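Local coordinates for protein transcriptional repressor, TetR family (Thermus thermophilus, PDB 3ANP) that represses transcription of fatty acid degradation genes, probably by binding their regulatory DNA, and binds acyl-CoA such as lauroyl-CoA, at residues Ala17-Glu20 against Leu21-Arg25; Asp102-Leu105 against Pro106-Tyr109. All blocks are in the same frame, centred on the assembly; numbering follows the deposited sequence.

Contact 1. Residues Ala17-Glu20 against Leu21-Arg25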
loop_
_atom_site.group_PDB
_atom_site.type_symbol
_atom_site.label_atom_id
_atom_site.label_comp_id
_atom_site.label_asym_id
_atom_site.label_seq_id
_atom_site.Cartn_x
_atom_site.Cartn_y
_atom_site.Cartn_z
ATOM N N ALA A 17 5.475 -15.884 -25.704
ATOM C CA ALA A 17 5.169 -14.935 -26.770
ATOM C C ALA A 17 4.766 -13.575 -26.193
ATOM O O ALA A 17 5.226 -12.529 -26.652
ATOM C CB ALA A 17 4.050 -15.478 -27.636
ATOM N N ALA A 18 3.902 -13.591 -25.187
ATOM C CA ALA A 18 3.462 -12.337 -24.570
ATOM C C ALA A 18 4.589 -11.593 -23.852
ATOM O O ALA A 18 4.706 -10.367 -23.972
ATOM C CB ALA A 18 2.300 -12.602 -23.578
HETATM N N MSE A 19 5.408 -12.319 -23.097
HETATM C CA MSE A 19 6.496 -11.691 -22.353
HETATM C C MSE A 19 7.483 -10.990 -23.291
HETATM O O MSE A 19 7.917 -9.869 -23.012
HETATM C CB MSE A 19 7.232 -12.733 -21.495
HETATM C CG MSE A 19 6.407 -13.299 -20.335
HETATM SE SE MSE A 19 5.829 -11.897 -19.086
HETATM C CE MSE A 19 7.571 -11.200 -18.587
ATOM N N GLU A 20 7.840 -11.652 -24.393
ATOM C CA GLU A 20 8.759 -11.061 -25.362
ATOM C C GLU A 20 8.165 -9.762 -25.934
ATOM O O GLU A 20 8.850 -8.731 -26.002
ATOM C CB GLU A 20 9.069 -12.063 -26.491
ATOM C CG GLU A 20 10.036 -11.537 -27.549
ATOM C CD GLU A 20 11.485 -11.410 -27.058
ATOM O OE1 GLU A 20 11.742 -11.502 -25.835
ATOM O OE2 GLU A 20 12.380 -11.206 -27.907
ATOM N N LEU A 21 6.890 -9.794 -26.322
ATOM C CA LEU A 21 6.237 -8.594 -26.858
ATOM C C LEU A 21 6.179 -7.508 -25.789
ATOM O O LEU A 21 6.432 -6.342 -26.086
ATOM C CB LEU A 21 4.801 -8.907 -27.346
ATOM C CG LEU A 21 4.756 -9.629 -28.698
ATOM C CD1 LEU A 21 3.405 -10.287 -28.912
ATOM C CD2 LEU A 21 5.057 -8.619 -29.827
ATOM N N PHE A 22 5.824 -7.881 -24.559
ATOM C CA PHE A 22 5.741 -6.893 -23.477
ATOM C C PHE A 22 7.114 -6.241 -23.271
ATOM O O PHE A 22 7.233 -5.015 -23.108
ATOM C CB PHE A 22 5.309 -7.533 -22.139
ATOM C CG PHE A 22 3.893 -8.108 -22.126
ATOM C CD1 PHE A 22 2.929 -7.683 -23.027
ATOM C CD2 PHE A 22 3.533 -9.041 -21.150
ATOM C CE1 PHE A 22 1.611 -8.175 -22.954
ATOM C CE2 PHE A 22 2.233 -9.539 -21.067
ATOM C CZ PHE A 22 1.270 -9.100 -21.975
ATOM N N ARG A 23 8.150 -7.066 -23.269
ATOM C CA ARG A 23 9.506 -6.562 -23.081
ATOM C C ARG A 23 9.961 -5.657 -24.204
ATOM O O ARG A 23 10.477 -4.568 -23.958
ATOM C CB ARG A 23 10.498 -7.725 -22.954
ATOM C CG ARG A 23 10.513 -8.373 -21.583
ATOM C CD ARG A 23 11.497 -9.550 -21.506
ATOM N NE ARG A 23 11.628 -10.020 -20.132
ATOM C CZ ARG A 23 11.262 -11.225 -19.711
ATOM N NH1 ARG A 23 11.416 -11.542 -18.432
ATOM N NH2 ARG A 23 10.753 -12.116 -20.561
ATOM N N ASN A 24 9.770 -6.106 -25.441
ATOM C CA ASN A 24 10.208 -5.348 -26.613
ATOM C C ASN A 24 9.351 -4.158 -27.026
ATOM O O ASN A 24 9.863 -3.194 -27.596
ATOM C CB ASN A 24 10.335 -6.276 -27.828
ATOM C CG ASN A 24 11.477 -7.268 -27.690
ATOM O OD1 ASN A 24 12.465 -6.983 -27.026
ATOM N ND2 ASN A 24 11.352 -8.428 -28.334
ATOM N N ARG A 25 8.052 -4.216 -26.748
ATOM C CA ARG A 25 7.162 -3.146 -27.188
ATOM C C ARG A 25 6.331 -2.471 -26.107
ATOM O O ARG A 25 5.672 -1.468 -26.372
ATOM C CB ARG A 25 6.246 -3.686 -28.294
ATOM C CG ARG A 25 7.028 -4.196 -29.517
ATOM C CD ARG A 25 6.161 -4.909 -30.539
ATOM N NE ARG A 25 5.167 -4.025 -31.139
ATOM C CZ ARG A 25 4.241 -4.420 -32.008
ATOM N NH1 ARG A 25 3.373 -3.543 -32.502
ATOM N NH2 ARG A 25 4.179 -5.694 -32.383
HETATM O O HOH W 1 11.071 -12.481 -23.363
#
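A18 and F22 meet one helical turn apart on the inner side of helix 3-25. CB of A18 lies over the face of the F22 ring, 4.3 Å from its centroid, a CH-pi contact in which the methyl is small enough to let the ring lie back along the helix. F22 has its CG opposite the carbonyl carbon (chi1 -65°), and this brings one ring face over the carbonyl oxygen of A18, which also accepts the F22 N-H at 2.8 Å. M19 is a selenomethionine, introduced in place of methionine; its SE approaches the ring obliquely, 4.2 Å from F22 CD2, in a Met-aromatic contact. Bends at chi2 and chi3 fold the M19 chain so that its CE sits over one face of the R23 guanidinium, 3.9 Å from CZ. An unbranched, flexible chain suits this place, since it can touch a ring and a flat cation at once.

The outward side is polar. With CG anti to the backbone N (chi1 -179°) and a bend at chi2, E20 sets its carboxylate between N24 and a water. OE2 takes a weak bond from N24 ND2 (3.0 Å), the carboxylate and amide planes 75° apart. The water donates to OE1 and accepts from R23 NH2 at 2.8 Å, bridging glutamate and arginine, whose charged atoms do not touch.

A18 and F22 pack on I35 of helix 32-39, part of the predicted helix-turn-helix, and on V56 of helix 54-77, while M19 and R23 rest on Y60 of that same helix and also reach L103 of helix 101-110.

Contact 2. Residues Asp102-Leu105 against Pro106-Tyr109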
loop_
_atom_site.group_PDB
_atom_site.type_symbol
_atom_site.label_atom_id
_atom_site.label_comp_id
_atom_site.label_asym_id
_atom_site.label_seq_id
_atom_site.Cartn_x
_atom_site.Cartn_y
_atom_site.Cartn_z
ATOM N N ASP A 102 9.256 -1.943 -15.613
ATOM C CA ASP A 102 8.217 -1.766 -16.634
ATOM C C ASP A 102 7.180 -2.896 -16.694
ATOM O O ASP A 102 6.031 -2.663 -17.079
ATOM C CB ASP A 102 8.852 -1.575 -18.013
ATOM C CG ASP A 102 9.725 -0.326 -18.095
ATOM O OD1 ASP A 102 9.410 0.691 -17.430
ATOM O OD2 ASP A 102 10.721 -0.362 -18.847
ATOM N N LEU A 103 7.583 -4.117 -16.346
ATOM C CA LEU A 103 6.657 -5.250 -16.341
ATOM C C LEU A 103 5.919 -5.336 -15.006
ATOM O O LEU A 103 4.735 -5.650 -14.961
ATOM C CB LEU A 103 7.400 -6.577 -16.549
ATOM C CG LEU A 103 8.134 -6.777 -17.872
ATOM C CD1 LEU A 103 8.999 -8.034 -17.794
ATOM C CD2 LEU A 103 7.130 -6.889 -18.994
ATOM N N LEU A 104 6.622 -5.076 -13.912
ATOM C CA LEU A 104 5.992 -5.175 -12.606
ATOM C C LEU A 104 5.010 -4.054 -12.285
ATOM O O LEU A 104 4.060 -4.264 -11.527
ATOM C CB LEU A 104 7.055 -5.237 -11.504
ATOM C CG LEU A 104 8.031 -6.411 -11.574
ATOM C CD1 LEU A 104 9.005 -6.324 -10.414
ATOM C CD2 LEU A 104 7.263 -7.724 -11.532
ATOM N N LEU A 105 5.209 -2.866 -12.849
ATOM C CA LEU A 105 4.279 -1.775 -12.509
ATOM C C LEU A 105 2.815 -2.119 -12.859
ATOM O O LEU A 105 1.948 -2.064 -11.990
ATOM C CB LEU A 105 4.711 -0.465 -13.168
ATOM C CG LEU A 105 3.900 0.791 -12.819
ATOM C CD1 LEU A 105 3.850 0.966 -11.314
ATOM C CD2 LEU A 105 4.534 2.012 -13.473
ATOM N N PRO A 106 2.522 -2.490 -14.122
ATOM C CA PRO A 106 1.115 -2.811 -14.403
ATOM C C PRO A 106 0.634 -4.000 -13.586
ATOM O O PRO A 106 -0.559 -4.151 -13.312
ATOM C CB PRO A 106 1.103 -3.074 -15.913
ATOM C CG PRO A 106 2.542 -3.424 -16.233
ATOM C CD PRO A 106 3.313 -2.470 -15.365
HETATM N N MSE A 107 1.570 -4.851 -13.187
HETATM C CA MSE A 107 1.221 -5.993 -12.372
HETATM C C MSE A 107 0.782 -5.508 -10.982
HETATM O O MSE A 107 -0.217 -5.987 -10.439
HETATM C CB MSE A 107 2.416 -6.951 -12.258
HETATM C CG MSE A 107 2.045 -8.257 -11.592
HETATM SE SE MSE A 107 3.561 -9.318 -11.050
HETATM C CE MSE A 107 4.128 -8.246 -9.557
ATOM N N PHE A 108 1.517 -4.552 -10.410
ATOM C CA PHE A 108 1.183 -4.016 -9.086
ATOM C C PHE A 108 -0.218 -3.385 -9.063
ATOM O O PHE A 108 -0.934 -3.499 -8.071
ATOM C CB PHE A 108 2.197 -2.949 -8.629
ATOM C CG PHE A 108 3.584 -3.482 -8.328
ATOM C CD1 PHE A 108 3.778 -4.773 -7.817
ATOM C CD2 PHE A 108 4.702 -2.658 -8.507
ATOM C CE1 PHE A 108 5.062 -5.238 -7.484
ATOM C CE2 PHE A 108 5.989 -3.113 -8.177
ATOM C CZ PHE A 108 6.167 -4.402 -7.666
ATOM N N TYR A 109 -0.611 -2.709 -10.137
ATOM C CA TYR A 109 -1.941 -2.091 -10.160
ATOM C C TYR A 109 -3.052 -3.133 -10.083
ATOM O O TYR A 109 -4.143 -2.848 -9.599
ATOM C CB TYR A 109 -2.127 -1.231 -11.418
ATOM C CG TYR A 109 -1.448 0.104 -11.311
ATOM C CD1 TYR A 109 -1.834 1.030 -10.334
ATOM C CD2 TYR A 109 -0.399 0.439 -12.160
ATOM C CE1 TYR A 109 -1.181 2.258 -10.212
ATOM C CE2 TYR A 109 0.254 1.654 -12.046
ATOM C CZ TYR A 109 -0.139 2.561 -11.074
ATOM O OH TYR A 109 0.512 3.776 -10.991
#
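L104 and M107 run side by side, pointing the same way, and their ends touch where L104 CD2 meets CE of the selenomethionine M107 at 3.7 Å. On the next flank CB of L104 lies 4.0 Å from CZ of F108, whose ring holds the L104 carbonyl oxygen over one face, 3.3 Å above its plane. With an alanine in place of F108, L104 CB is likely to lose its aromatic neighbour and a gap to open toward Y162 and A166 of helix 151-172. Further out, L105 places CG anti to the backbone N (chi1 -175°), and its CD1 runs alongside Y109 to touch CE2 at 3.7 Å.

P106 makes this a proline-kinked helix: it has no N-H to offer the carbonyl of D102, whose oxygen instead faces P106 CD at 3.2 Å. The rigid ring packs on L57 of helix 54-77, while M107 comes close to the bound dodecyl-CoA. Along the polar backbone, M107 N stays 3.7 Å from L103 O, and the bonds to the fourth residue back return only with F108 N to L104 O at 2.8 Å and Y109 N to L105 O at 3.2 Å.

Both contacts are local, each within a short run of one helix, but they belong to different parts of the protein: contact 1 to the DNA-binding part, contact 2 to the C-terminal part that holds the acyl-CoA. Each is partly buried, yet contact 1 lies further from the chain's centre and keeps a charged, hydrated outer side, whereas contact 2 is nearly all apolar and carries a proline kink. They meet directly through L103, whose CD1 touches M19 CE at 3.6 Å and whose CD2 touches F22 CB at 3.7 Å. Both also pack on helix 54-77, so that L103 and this helix join the two parts.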